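PDB 1Q5N: 3-carboxy-cis,cis-muconate cycloisomerase, which belongs to the fumarase/aspartase superfamily of tetrameric, mainly helical enzymes whose subunits are built round a bundle of long helices. Local coordinates for residues A[182-187]-A[241-246]; A[135-140]-A[176-181]; A[189-194]-A[234-239]; A[127-132]-A[337-342]. One frame throughout, in Å; residues are numbered along the deposited sequence.

Overall arrangement
Four helix contacts show how one long bundle can be assembled by successive closures. From the N terminus, helix 110-146 supplies 127-132 and then 135-140, opening interactions 4 and 2. Interaction 2 closes first, when 176-181 on helix 166-191 returns antiparallel beyond a small three-stranded sheet. The same helix next opens interaction 1 with 182-187 and interaction 3 with 189-194. Helix 235-261 closes them in reverse order, 3 at its first turn and 1 just after, so 3 lies within 1. Helix 323-351 finally closes interaction 4, which encloses the other three; no loops cross. Interactions 1 and 3 also touch the second subunit.

Interaction 1 of 4, residues A[182-187]-A[241-246]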
loop_
_atom_site.group_PDB
_atom_site.type_symbol
_atom_site.label_atom_id
_atom_site.label_comp_id
_atom_site.label_asym_id
_atom_site.label_seq_id
_atom_site.Cartn_x
_atom_site.Cartn_y
_atom_site.Cartn_z
ATOM N N ASP A 182 -25.189 8.399 -0.644
ATOM C CA ASP A 182 -25.374 8.845 0.710
ATOM C C ASP A 182 -24.044 9.321 1.325
ATOM O O ASP A 182 -23.994 10.336 2.052
ATOM C CB ASP A 182 -25.943 7.727 1.583
ATOM C CG ASP A 182 -27.411 7.348 1.235
ATOM O OD1 ASP A 182 -28.116 8.107 0.521
ATOM O OD2 ASP A 182 -27.856 6.268 1.709
ATOM N N ARG A 183 -22.977 8.567 1.068
ATOM C CA ARG A 183 -21.674 8.924 1.611
ATOM C C ARG A 183 -21.206 10.276 1.089
ATOM O O ARG A 183 -20.711 11.097 1.856
ATOM C CB ARG A 183 -20.638 7.878 1.240
ATOM C CG ARG A 183 -20.767 6.616 2.035
ATOM C CD ARG A 183 -19.743 5.572 1.541
ATOM N NE ARG A 183 -20.012 4.310 2.214
ATOM C CZ ARG A 183 -20.429 3.209 1.588
ATOM N NH1 ARG A 183 -20.613 3.208 0.262
ATOM N NH2 ARG A 183 -20.689 2.117 2.305
ATOM N N ILE A 184 -21.384 10.494 -0.208
ATOM C CA ILE A 184 -20.986 11.755 -0.818
ATOM C C ILE A 184 -21.765 12.933 -0.163
ATOM O O ILE A 184 -21.160 13.923 0.238
ATOM C CB ILE A 184 -21.240 11.746 -2.342
ATOM C CG1 ILE A 184 -20.196 10.861 -3.019
ATOM C CG2 ILE A 184 -21.242 13.183 -2.885
ATOM C CD1 ILE A 184 -20.308 10.763 -4.506
ATOM N N ASN A 185 -23.083 12.798 -0.011
ATOM C CA ASN A 185 -23.848 13.886 0.566
ATOM C C ASN A 185 -23.483 14.137 2.011
ATOM O O ASN A 185 -23.461 15.285 2.432
ATOM C CB ASN A 185 -25.373 13.644 0.442
ATOM C CG ASN A 185 -25.875 13.861 -0.986
ATOM O OD1 ASN A 185 -25.481 14.828 -1.665
ATOM N ND2 ASN A 185 -26.736 12.957 -1.455
ATOM N N ALA A 186 -23.217 13.073 2.766
ATOM C CA ALA A 186 -22.881 13.216 4.167
ATOM C C ALA A 186 -21.542 13.887 4.495
ATOM O O ALA A 186 -21.395 14.378 5.585
ATOM C CB ALA A 186 -22.928 11.862 4.840
ATOM N N ILE A 187 -20.569 13.919 3.590
ATOM C CA ILE A 187 -19.276 14.535 3.916
ATOM C C ILE A 187 -19.150 15.985 3.445
ATOM O O ILE A 187 -18.255 16.718 3.877
ATOM C CB ILE A 187 -18.069 13.751 3.264
ATOM C CG1 ILE A 187 -18.090 13.920 1.738
ATOM C CG2 ILE A 187 -18.127 12.301 3.631
ATOM C CD1 ILE A 187 -16.809 13.416 1.100
ATOM N N ALA A 241 -10.789 11.187 -0.273
ATOM C CA ALA A 241 -10.134 10.066 -0.989
ATOM C C ALA A 241 -10.775 8.730 -0.587
ATOM O O ALA A 241 -11.004 7.888 -1.436
ATOM C CB ALA A 241 -8.573 10.005 -0.707
ATOM N N SER A 242 -11.076 8.555 0.698
ATOM C CA SER A 242 -11.649 7.286 1.152
ATOM C C SER A 242 -12.994 6.932 0.484
ATOM O O SER A 242 -13.282 5.771 0.221
ATOM C CB SER A 242 -11.810 7.261 2.698
ATOM O OG SER A 242 -12.842 8.128 3.116
ATOM N N VAL A 243 -13.805 7.938 0.203
ATOM C CA VAL A 243 -15.097 7.717 -0.432
ATOM C C VAL A 243 -14.893 7.391 -1.936
ATOM O O VAL A 243 -15.551 6.511 -2.482
ATOM C CB VAL A 243 -15.977 8.968 -0.178
ATOM C CG1 VAL A 243 -17.250 8.945 -1.055
ATOM C CG2 VAL A 243 -16.385 8.977 1.301
ATOM N N LEU A 244 -13.948 8.076 -2.586
ATOM C CA LEU A 244 -13.647 7.811 -3.981
ATOM C C LEU A 244 -13.104 6.377 -4.044
ATOM O O LEU A 244 -13.421 5.642 -4.963
ATOM C CB LEU A 244 -12.612 8.810 -4.519
ATOM C CG LEU A 244 -13.166 10.254 -4.483
ATOM C CD1 LEU A 244 -12.004 11.207 -4.875
ATOM C CD2 LEU A 244 -14.439 10.423 -5.397
ATOM N N GLY A 245 -12.299 5.990 -3.056
ATOM C CA GLY A 245 -11.760 4.651 -3.017
ATOM C C GLY A 245 -12.867 3.585 -2.965
ATOM O O GLY A 245 -12.756 2.561 -3.642
ATOM N N ILE A 246 -13.928 3.811 -2.188
ATOM C CA ILE A 246 -15.003 2.849 -2.102
ATOM C C ILE A 246 -15.759 2.767 -3.428
ATOM O O ILE A 246 -16.127 1.681 -3.883
ATOM C CB ILE A 246 -15.979 3.212 -0.977
ATOM C CG1 ILE A 246 -15.320 2.946 0.387
ATOM C CG2 ILE A 246 -17.279 2.422 -1.121
ATOM C CD1 ILE A 246 -16.105 3.611 1.518
#
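Val243 packs among Arg183, Ile184 and Ile187 in a buried helix-to-helix contact near the middle of the chain, where helices 166-191 and 235-261 run side by side in the long bundle. The two segments are almost exactly antiparallel, at 172°, and their axes approach to 10.4 Å, a spacing bridged by side chains without any hydrogen bond between the segments. Val243 points into the gap with its methyl groups divided. CG1, set anti to the backbone N (chi1 168°), lies 4.0 Å from Ile184 CG1, whereas CG2 turns to Ile187 and comes within 4.4 Å of its CG2. The aliphatic root of Arg183 joins the same patch, its CB 4.2 Å from Val243 CG1.

One turn further along helix 235-261, Ile246 meets the far end of Arg183. The arginine chain is extended from CG to NE and passes Ile246 at about a right angle, so that the isoleucine lies over one face of the guanidinium, with Ile246 CG2 3.7 Å from Arg183 NH1. Its nitrogens are engaged by acidic groups: NH2 forms salt bridges with Asp235 and Glu239 of the second subunit, and NH1 with Asp180 of its own helix, so the charge is probably well compensated despite its burial.

Around this pair, Leu244 leans on Ile334 and Phe335 of helix 323-351, Ala241 rests on Met306 and Ile309 of helix 290-311, and Ile184 also touches Gln130 of helix 110-146.

Interaction 2 of 4, residues A[135-140]-A[176-181]; sequences QCYETA and AFKRDL
Tyr137 and Phe177, their CA atoms 5.6 Å apart, mark the nearest approach of two antiparallel helical segments that cross at -151° with axes 9.1 Å apart. Phe177 reaches out to Cys136 and receives it on one ring face: Cys136 CB stands 3.8 Å from the ring centroid, only 18° off the normal, a CH-pi contact. The thiol follows less squarely, with SG 4.8 Å from the same centroid in an oblique sulfur-aromatic contact.

Tyr137 takes the other route. With CG anti to the backbone N (chi1 180°), its ring runs alongside Lys178, both side chains pointing the same way, and Lys178 CB comes to 3.4 Å from Tyr137 CE1. Lys178 CA lies over one face of this ring, near its rim. These two helices are consecutive long helices of the bundle, 110-146 and 166-191, and the chain between them includes the small antiparallel sheet of strands 151-156, 159-161 and 163-165. The tyrosine also meets the next turn of the partner helix, where Leu181 CD2 is 3.9 Å from Tyr137 CD2.

Beside the tyrosine the lysine chain bends at chi2, and its end leads away from segment 135-140; NZ forms a salt bridge with Asp182. Phe177 also touches Val251 and Met254 of helix 235-261, while Tyr137 and Lys178 touch Ala449 and Glu448 at the C-terminal end of the model.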
loop_
_atom_site.group_PDB
_atom_site.type_symbol
_atom_site.label_atom_id
_atom_site.label_comp_id
_atom_site.label_asym_id
_atom_site.label_seq_id
_atom_site.Cartn_x
_atom_site.Cartn_y
_atom_site.Cartn_z
ATOM N N GLN A 135 -26.178 8.637 -12.403
ATOM C CA GLN A 135 -26.562 7.988 -13.644
ATOM C C GLN A 135 -26.337 6.464 -13.590
ATOM O O GLN A 135 -27.144 5.700 -14.138
ATOM C CB GLN A 135 -25.775 8.535 -14.817
ATOM C CG GLN A 135 -26.108 9.905 -15.131
ATOM C CD GLN A 135 -25.288 10.361 -16.280
ATOM O OE1 GLN A 135 -25.599 10.043 -17.436
ATOM N NE2 GLN A 135 -24.207 11.088 -15.994
ATOM N N CYS A 136 -25.224 6.038 -12.973
ATOM C CA CYS A 136 -24.950 4.623 -12.819
ATOM C C CYS A 136 -26.094 4.018 -12.005
ATOM O O CYS A 136 -26.604 2.963 -12.360
ATOM C CB CYS A 136 -23.595 4.364 -12.094
ATOM S SG CYS A 136 -22.179 4.563 -13.182
ATOM N N TYR A 137 -26.481 4.673 -10.913
ATOM C CA TYR A 137 -27.581 4.182 -10.065
ATOM C C TYR A 137 -28.906 4.008 -10.867
ATOM O O TYR A 137 -29.543 2.944 -10.851
ATOM C CB TYR A 137 -27.790 5.156 -8.932
ATOM C CG TYR A 137 -28.898 4.805 -7.957
ATOM C CD1 TYR A 137 -28.989 3.534 -7.399
ATOM C CD2 TYR A 137 -29.772 5.799 -7.487
ATOM C CE1 TYR A 137 -29.872 3.255 -6.407
ATOM C CE2 TYR A 137 -30.684 5.533 -6.468
ATOM C CZ TYR A 137 -30.727 4.273 -5.927
ATOM O OH TYR A 137 -31.571 4.035 -4.860
ATOM N N GLU A 138 -29.295 5.065 -11.570
ATOM C CA GLU A 138 -30.511 5.084 -12.374
ATOM C C GLU A 138 -30.496 3.975 -13.397
ATOM O O GLU A 138 -31.456 3.188 -13.481
ATOM C CB GLU A 138 -30.670 6.434 -13.084
ATOM C CG GLU A 138 -31.249 7.429 -12.107
ATOM C CD GLU A 138 -31.310 8.848 -12.648
ATOM O OE1 GLU A 138 -30.799 9.118 -13.775
ATOM O OE2 GLU A 138 -31.863 9.697 -11.921
ATOM N N THR A 139 -29.418 3.936 -14.175
ATOM C CA THR A 139 -29.266 2.902 -15.172
ATOM C C THR A 139 -29.271 1.483 -14.509
ATOM O O THR A 139 -29.954 0.580 -14.997
ATOM C CB THR A 139 -27.997 3.142 -15.974
ATOM O OG1 THR A 139 -28.028 4.480 -16.487
ATOM C CG2 THR A 139 -27.880 2.170 -17.118
ATOM N N ALA A 140 -28.591 1.281 -13.381
ATOM C CA ALA A 140 -28.613 -0.063 -12.816
ATOM C C ALA A 140 -30.031 -0.415 -12.355
ATOM O O ALA A 140 -30.457 -1.554 -12.519
ATOM C CB ALA A 140 -27.630 -0.204 -11.648
ATOM N N ALA A 176 -25.497 -0.544 -3.953
ATOM C CA ALA A 176 -24.157 -0.132 -3.560
ATOM C C ALA A 176 -23.971 1.330 -4.051
ATOM O O ALA A 176 -23.407 2.182 -3.347
ATOM C CB ALA A 176 -23.104 -1.052 -4.181
ATOM N N PHE A 177 -24.443 1.628 -5.255
ATOM C CA PHE A 177 -24.320 2.995 -5.733
ATOM C C PHE A 177 -25.136 3.970 -4.840
ATOM O O PHE A 177 -24.691 5.099 -4.567
ATOM C CB PHE A 177 -24.783 3.112 -7.177
ATOM C CG PHE A 177 -23.813 2.574 -8.154
ATOM C CD1 PHE A 177 -22.469 2.998 -8.125
ATOM C CD2 PHE A 177 -24.226 1.725 -9.163
ATOM C CE1 PHE A 177 -21.536 2.603 -9.117
ATOM C CE2 PHE A 177 -23.298 1.311 -10.180
ATOM C CZ PHE A 177 -21.947 1.764 -10.148
ATOM N N LYS A 178 -26.302 3.527 -4.371
ATOM C CA LYS A 178 -27.095 4.388 -3.528
ATOM C C LYS A 178 -26.343 4.678 -2.229
ATOM O O LYS A 178 -26.345 5.806 -1.769
ATOM C CB LYS A 178 -28.493 3.764 -3.311
ATOM C CG LYS A 178 -28.910 3.516 -1.915
ATOM C CD LYS A 178 -29.593 4.682 -1.250
ATOM C CE LYS A 178 -29.824 4.264 0.212
ATOM N NZ LYS A 178 -30.327 5.395 1.077
ATOM N N ARG A 179 -25.671 3.691 -1.641
ATOM C CA ARG A 179 -24.909 3.979 -0.412
ATOM C C ARG A 179 -23.742 4.978 -0.711
ATOM O O ARG A 179 -23.339 5.770 0.154
ATOM C CB ARG A 179 -24.390 2.680 0.223
ATOM C CG ARG A 179 -25.463 1.835 0.813
ATOM C CD ARG A 179 -24.858 0.677 1.605
ATOM N NE ARG A 179 -24.126 -0.303 0.769
ATOM C CZ ARG A 179 -24.699 -1.224 -0.018
ATOM N NH1 ARG A 179 -26.019 -1.313 -0.111
ATOM N NH2 ARG A 179 -23.961 -2.100 -0.680
ATOM N N ASP A 180 -23.222 4.958 -1.937
ATOM C CA ASP A 180 -22.190 5.896 -2.312
ATOM C C ASP A 180 -22.760 7.322 -2.394
ATOM O O ASP A 180 -22.091 8.292 -2.012
ATOM C CB ASP A 180 -21.586 5.542 -3.663
ATOM C CG ASP A 180 -20.738 4.286 -3.607
ATOM O OD1 ASP A 180 -20.169 3.991 -2.524
ATOM O OD2 ASP A 180 -20.628 3.602 -4.653
ATOM N N LEU A 181 -23.963 7.439 -2.941
ATOM C CA LEU A 181 -24.636 8.725 -3.028
ATOM C C LEU A 181 -24.843 9.265 -1.582
ATOM O O LEU A 181 -24.647 10.438 -1.323
ATOM C CB LEU A 181 -25.979 8.554 -3.731
ATOM C CG LEU A 181 -26.168 9.041 -5.161
ATOM C CD1 LEU A 181 -24.920 9.476 -5.873
ATOM C CD2 LEU A 181 -26.856 7.924 -5.882
#

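Interaction 3 of 4, residues A[189-194]-A[234-239]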
loop_
_atom_site.group_PDB
_atom_site.type_symbol
_atom_site.label_atom_id
_atom_site.label_comp_id
_atom_site.label_asym_id
_atom_site.label_seq_id
_atom_site.Cartn_x
_atom_site.Cartn_y
_atom_site.Cartn_z
ATOM N N ALA A 189 -20.575 18.954 4.023
ATOM C CA ALA A 189 -20.504 20.024 5.025
ATOM C C ALA A 189 -19.197 20.074 5.812
ATOM O O ALA A 189 -18.687 21.151 6.120
ATOM C CB ALA A 189 -21.678 19.903 6.011
ATOM N N ARG A 190 -18.676 18.900 6.138
ATOM C CA ARG A 190 -17.469 18.764 6.925
ATOM C C ARG A 190 -16.167 18.964 6.142
ATOM O O ARG A 190 -15.141 19.442 6.659
ATOM C CB ARG A 190 -17.458 17.363 7.553
ATOM C CG ARG A 190 -16.162 17.006 8.245
ATOM C CD ARG A 190 -16.277 15.792 9.154
ATOM N NE ARG A 190 -16.691 14.622 8.382
ATOM C CZ ARG A 190 -17.874 14.033 8.511
ATOM N NH1 ARG A 190 -18.758 14.499 9.399
ATOM N NH2 ARG A 190 -18.189 13.022 7.730
ATOM N N VAL A 191 -16.239 18.668 4.866
ATOM C CA VAL A 191 -15.071 18.667 4.039
ATOM C C VAL A 191 -14.808 19.885 3.108
ATOM O O VAL A 191 -13.650 20.285 2.868
ATOM C CB VAL A 191 -15.192 17.315 3.275
ATOM C CG1 VAL A 191 -14.930 17.477 1.856
ATOM C CG2 VAL A 191 -14.393 16.263 3.965
ATOM N N LEU A 192 -15.874 20.473 2.584
ATOM C CA LEU A 192 -15.738 21.593 1.659
ATOM C C LEU A 192 -15.705 22.882 2.457
ATOM O O LEU A 192 -16.708 23.583 2.566
ATOM C CB LEU A 192 -16.915 21.584 0.681
ATOM C CG LEU A 192 -16.996 20.292 -0.145
ATOM C CD1 LEU A 192 -18.173 20.372 -1.112
ATOM C CD2 LEU A 192 -15.671 20.080 -0.902
ATOM N N VAL A 193 -14.543 23.164 3.042
ATOM C CA VAL A 193 -14.353 24.338 3.868
ATOM C C VAL A 193 -13.146 25.088 3.358
ATOM O O VAL A 193 -12.291 24.502 2.715
ATOM C CB VAL A 193 -14.123 23.939 5.331
ATOM C CG1 VAL A 193 -15.353 23.279 5.872
ATOM C CG2 VAL A 193 -12.922 22.967 5.428
ATOM N N ALA A 194 -13.076 26.384 3.663
ATOM C CA ALA A 194 -11.970 27.241 3.227
ATOM C C ALA A 194 -10.723 27.064 4.105
ATOM O O ALA A 194 -10.805 26.542 5.210
ATOM C CB ALA A 194 -12.411 28.715 3.273
ATOM N N ARG A 234 -5.197 16.712 8.526
ATOM C CA ARG A 234 -5.670 16.460 7.168
ATOM C C ARG A 234 -6.790 15.470 6.936
ATOM O O ARG A 234 -6.977 14.999 5.806
ATOM C CB ARG A 234 -4.448 16.051 6.290
ATOM C CG ARG A 234 -3.166 16.833 6.573
ATOM C CD ARG A 234 -3.309 18.317 6.190
ATOM N NE ARG A 234 -3.364 18.516 4.729
ATOM C CZ ARG A 234 -3.728 19.664 4.145
ATOM N NH1 ARG A 234 -4.086 20.724 4.883
ATOM N NH2 ARG A 234 -3.719 19.779 2.830
ATOM N N ASP A 235 -7.516 15.135 7.990
ATOM C CA ASP A 235 -8.614 14.192 7.880
ATOM C C ASP A 235 -9.609 14.571 6.768
ATOM O O ASP A 235 -10.139 13.696 6.114
ATOM C CB ASP A 235 -9.333 14.101 9.228
ATOM C CG ASP A 235 -9.789 15.460 9.705
ATOM O OD1 ASP A 235 -8.916 16.318 10.061
ATOM O OD2 ASP A 235 -11.013 15.674 9.674
ATOM N N ARG A 236 -9.841 15.851 6.502
ATOM C CA ARG A 236 -10.795 16.185 5.441
ATOM C C ARG A 236 -10.370 15.719 4.018
ATOM O O ARG A 236 -11.227 15.320 3.192
ATOM C CB ARG A 236 -11.077 17.694 5.419
ATOM C CG ARG A 236 -11.960 18.164 6.547
ATOM C CD ARG A 236 -11.895 19.711 6.657
ATOM N NE ARG A 236 -12.654 20.232 7.803
ATOM C CZ ARG A 236 -12.123 20.635 8.957
ATOM N NH1 ARG A 236 -10.806 20.595 9.155
ATOM N NH2 ARG A 236 -12.921 21.082 9.913
ATOM N N ILE A 237 -9.063 15.766 3.747
ATOM C CA ILE A 237 -8.521 15.350 2.467
ATOM C C ILE A 237 -8.650 13.812 2.335
ATOM O O ILE A 237 -9.116 13.282 1.293
ATOM C CB ILE A 237 -7.011 15.729 2.354
ATOM C CG1 ILE A 237 -6.835 17.264 2.413
ATOM C CG2 ILE A 237 -6.407 15.173 1.064
ATOM C CD1 ILE A 237 -7.601 18.034 1.360
ATOM N N VAL A 238 -8.242 13.113 3.392
ATOM C CA VAL A 238 -8.262 11.676 3.405
ATOM C C VAL A 238 -9.678 11.192 3.258
ATOM O O VAL A 238 -9.950 10.231 2.515
ATOM C CB VAL A 238 -7.653 11.149 4.720
ATOM C CG1 VAL A 238 -7.649 9.614 4.747
ATOM C CG2 VAL A 238 -6.234 11.667 4.835
ATOM N N GLU A 239 -10.597 11.886 3.937
ATOM C CA GLU A 239 -11.988 11.478 3.925
ATOM C C GLU A 239 -12.562 11.492 2.519
ATOM O O GLU A 239 -13.272 10.546 2.122
ATOM C CB GLU A 239 -12.802 12.342 4.884
ATOM C CG GLU A 239 -14.283 11.969 4.949
ATOM C CD GLU A 239 -15.027 12.605 6.114
ATOM O OE1 GLU A 239 -14.715 13.733 6.530
ATOM O OE2 GLU A 239 -15.943 11.970 6.616
HETATM O O HOH W 1 -15.778 21.208 9.192
#
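Arg190 and Glu239 meet edge to edge, guanidinium and carboxylate only 20° from coplanar, in a side-on salt bridge that uses two nitrogens and both oxygens. Arg190 NE gives a nearly straight bond of 2.9 Å to Glu239 OE1, in the guanidinium plane and on that oxygen's syn lone pair. The second bond, from Arg190 NH2 to Glu239 OE2, is 2.7 Å long and somewhat out of the carboxylate plane. A bend at chi3 turns the arginine's end towards the glutamate, and the paired bonds hold both groups against rotation.

Likewise at its edge, the extended Arg236 brings NE to a hydrogen bond of 2.8 Å with Arg190 O, which lies in the guanidinium plane and is met nearly head-on (C=O...N 173°), though the N-H is bent (140°). A coplanar water links Arg236 NH2 (2.9 Å) to that carbonyl. Val193 CG2 sits obliquely by the guanidinium, 3.6 Å from Arg236 CD, and Trp230 makes a cation-pi contact with this arginine. Between the salt bridge and this hydrogen bond, Val191 CG2 lies 3.4 Å from Arg236 O and 3.6 Å from Glu239 OE1.

Neighbouring Asp235 makes a separate salt bridge with Arg179 of the second subunit. Just before the inverse gamma turn centred on Leu192, the last turn of helix 166-191 is fastened by side chains from the first turns of helix 235-261, a polar junction in the superfamily's bundle.

Interaction 4 of 4, residues A[127-132]-A[337-342]; sequences AIVQNQ and LTAGAL
Gln132 reaches across to the backbone of Ala339 and the side chain of Leu342, joining helices 110-146 and 323-351, which run roughly parallel here at 27° with axes 9.9 Å apart. Its CG stands anti to the carbonyl carbon (chi1 -66°) and the chain continues extended to the amide, enough to span the gap between the helices. The turn at chi3 then decides which end of the amide does what. NE2 donates to Ala339 O over 3.1 Å at an N-H...O angle of 148°. The donor comes in from the side of the carbonyl, tilted out of its plane. OE1 is turned instead onto hydrocarbon, 3.4 Å from Ala339 CA and 3.6 Å from Leu342 CD1.

Leu342 points towards the partner helix with its CB over one face of the Gln132 amide, 3.8 Å from Gln132 CD, and its CD1 shared between two neighbours. The second is Val129, whose CG1, anti to the backbone N, approaches CD1 to 3.9 Å, the two side chains crossing at about a right angle. The other branch, Val129 CG2, rests 4.2 Å from Ala339 CB, and the small alanine lets the backbones come close at this level.

Leu342 also touches Ile247 of helix 235-261, and Ala339 touches Val17 of helix 15-20. Chemically the contact is lopsided: one amide hydrogen bond ties side chain to backbone within an apolar seam, while the buried Gln132 OE1 has no hydrogen-bond partner in the model, a cost that probably offsets part of the gain.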
loop_
_atom_site.group_PDB
_atom_site.type_symbol
_atom_site.label_atom_id
_atom_site.label_comp_id
_atom_site.label_asym_id
_atom_site.label_seq_id
_atom_site.Cartn_x
_atom_site.Cartn_y
_atom_site.Cartn_z
ATOM N N ALA A 127 -18.860 17.134 -7.891
ATOM C CA ALA A 127 -20.140 17.358 -8.565
ATOM C C ALA A 127 -20.195 16.414 -9.763
ATOM O O ALA A 127 -21.193 15.757 -9.990
ATOM C CB ALA A 127 -20.283 18.879 -9.046
ATOM N N ILE A 128 -19.118 16.355 -10.535
ATOM C CA ILE A 128 -19.081 15.455 -11.677
ATOM C C ILE A 128 -19.164 13.990 -11.237
ATOM O O ILE A 128 -19.972 13.244 -11.789
ATOM C CB ILE A 128 -17.805 15.645 -12.496
ATOM C CG1 ILE A 128 -17.870 16.978 -13.218
ATOM C CG2 ILE A 128 -17.639 14.502 -13.540
ATOM C CD1 ILE A 128 -16.545 17.333 -13.820
ATOM N N VAL A 129 -18.376 13.575 -10.234
ATOM C CA VAL A 129 -18.397 12.185 -9.783
ATOM C C VAL A 129 -19.775 11.834 -9.246
ATOM O O VAL A 129 -20.302 10.741 -9.510
ATOM C CB VAL A 129 -17.315 11.925 -8.684
ATOM C CG1 VAL A 129 -17.635 10.662 -7.902
ATOM C CG2 VAL A 129 -15.962 11.801 -9.328
ATOM N N GLN A 130 -20.382 12.767 -8.515
ATOM C CA GLN A 130 -21.695 12.493 -7.946
ATOM C C GLN A 130 -22.711 12.294 -9.079
ATOM O O GLN A 130 -23.552 11.395 -9.049
ATOM C CB GLN A 130 -22.148 13.637 -7.036
ATOM C CG GLN A 130 -23.569 13.454 -6.547
ATOM C CD GLN A 130 -23.904 14.312 -5.356
ATOM O OE1 GLN A 130 -23.318 15.384 -5.142
ATOM N NE2 GLN A 130 -24.872 13.846 -4.553
ATOM N N ASN A 131 -22.625 13.131 -10.093
ATOM C CA ASN A 131 -23.556 12.964 -11.164
ATOM C C ASN A 131 -23.312 11.616 -11.892
ATOM O O ASN A 131 -24.265 10.977 -12.323
ATOM C CB ASN A 131 -23.464 14.136 -12.133
ATOM C CG ASN A 131 -24.514 14.045 -13.219
ATOM O OD1 ASN A 131 -24.183 14.053 -14.410
ATOM N ND2 ASN A 131 -25.805 13.920 -12.819
ATOM N N GLN A 132 -22.058 11.186 -12.027
ATOM C CA GLN A 132 -21.786 9.894 -12.672
ATOM C C GLN A 132 -22.391 8.774 -11.822
ATOM O O GLN A 132 -23.018 7.871 -12.332
ATOM C CB GLN A 132 -20.304 9.654 -12.796
ATOM C CG GLN A 132 -19.606 10.605 -13.730
ATOM C CD GLN A 132 -18.102 10.342 -13.731
ATOM O OE1 GLN A 132 -17.459 10.508 -12.707
ATOM N NE2 GLN A 132 -17.545 9.922 -14.870
ATOM N N LEU A 337 -8.874 8.619 -11.651
ATOM C CA LEU A 337 -9.091 7.188 -11.889
ATOM C C LEU A 337 -10.531 6.801 -11.565
ATOM O O LEU A 337 -11.123 5.947 -12.264
ATOM C CB LEU A 337 -8.119 6.316 -11.063
ATOM C CG LEU A 337 -6.670 6.388 -11.556
ATOM C CD1 LEU A 337 -5.696 5.927 -10.524
ATOM C CD2 LEU A 337 -6.544 5.548 -12.803
ATOM N N THR A 338 -11.097 7.415 -10.521
ATOM C CA THR A 338 -12.461 7.107 -10.119
ATOM C C THR A 338 -13.474 7.596 -11.181
ATOM O O THR A 338 -14.403 6.857 -11.568
ATOM C CB THR A 338 -12.803 7.765 -8.756
ATOM O OG1 THR A 338 -11.916 7.282 -7.753
ATOM C CG2 THR A 338 -14.265 7.459 -8.348
ATOM N N ALA A 339 -13.299 8.840 -11.643
ATOM C CA ALA A 339 -14.193 9.422 -12.653
ATOM C C ALA A 339 -13.995 8.608 -13.948
ATOM O O ALA A 339 -14.963 8.298 -14.649
ATOM C CB ALA A 339 -13.850 10.936 -12.873
ATOM N N GLY A 340 -12.742 8.245 -14.261
ATOM C CA GLY A 340 -12.513 7.407 -15.445
ATOM C C GLY A 340 -13.194 6.032 -15.316
ATOM O O GLY A 340 -13.858 5.535 -16.233
ATOM N N ALA A 341 -13.086 5.415 -14.150
ATOM C CA ALA A 341 -13.691 4.093 -13.976
ATOM C C ALA A 341 -15.225 4.192 -14.027
ATOM O O ALA A 341 -15.886 3.304 -14.548
ATOM C CB ALA A 341 -13.219 3.432 -12.602
ATOM N N LEU A 342 -15.778 5.262 -13.469
ATOM C CA LEU A 342 -17.230 5.482 -13.483
ATOM C C LEU A 342 -17.700 5.703 -14.908
ATOM O O LEU A 342 -18.729 5.169 -15.318
ATOM C CB LEU A 342 -17.592 6.715 -12.655
ATOM C CG LEU A 342 -17.599 6.438 -11.188
ATOM C CD1 LEU A 342 -17.711 7.734 -10.428
ATOM C CD2 LEU A 342 -18.777 5.514 -10.922
#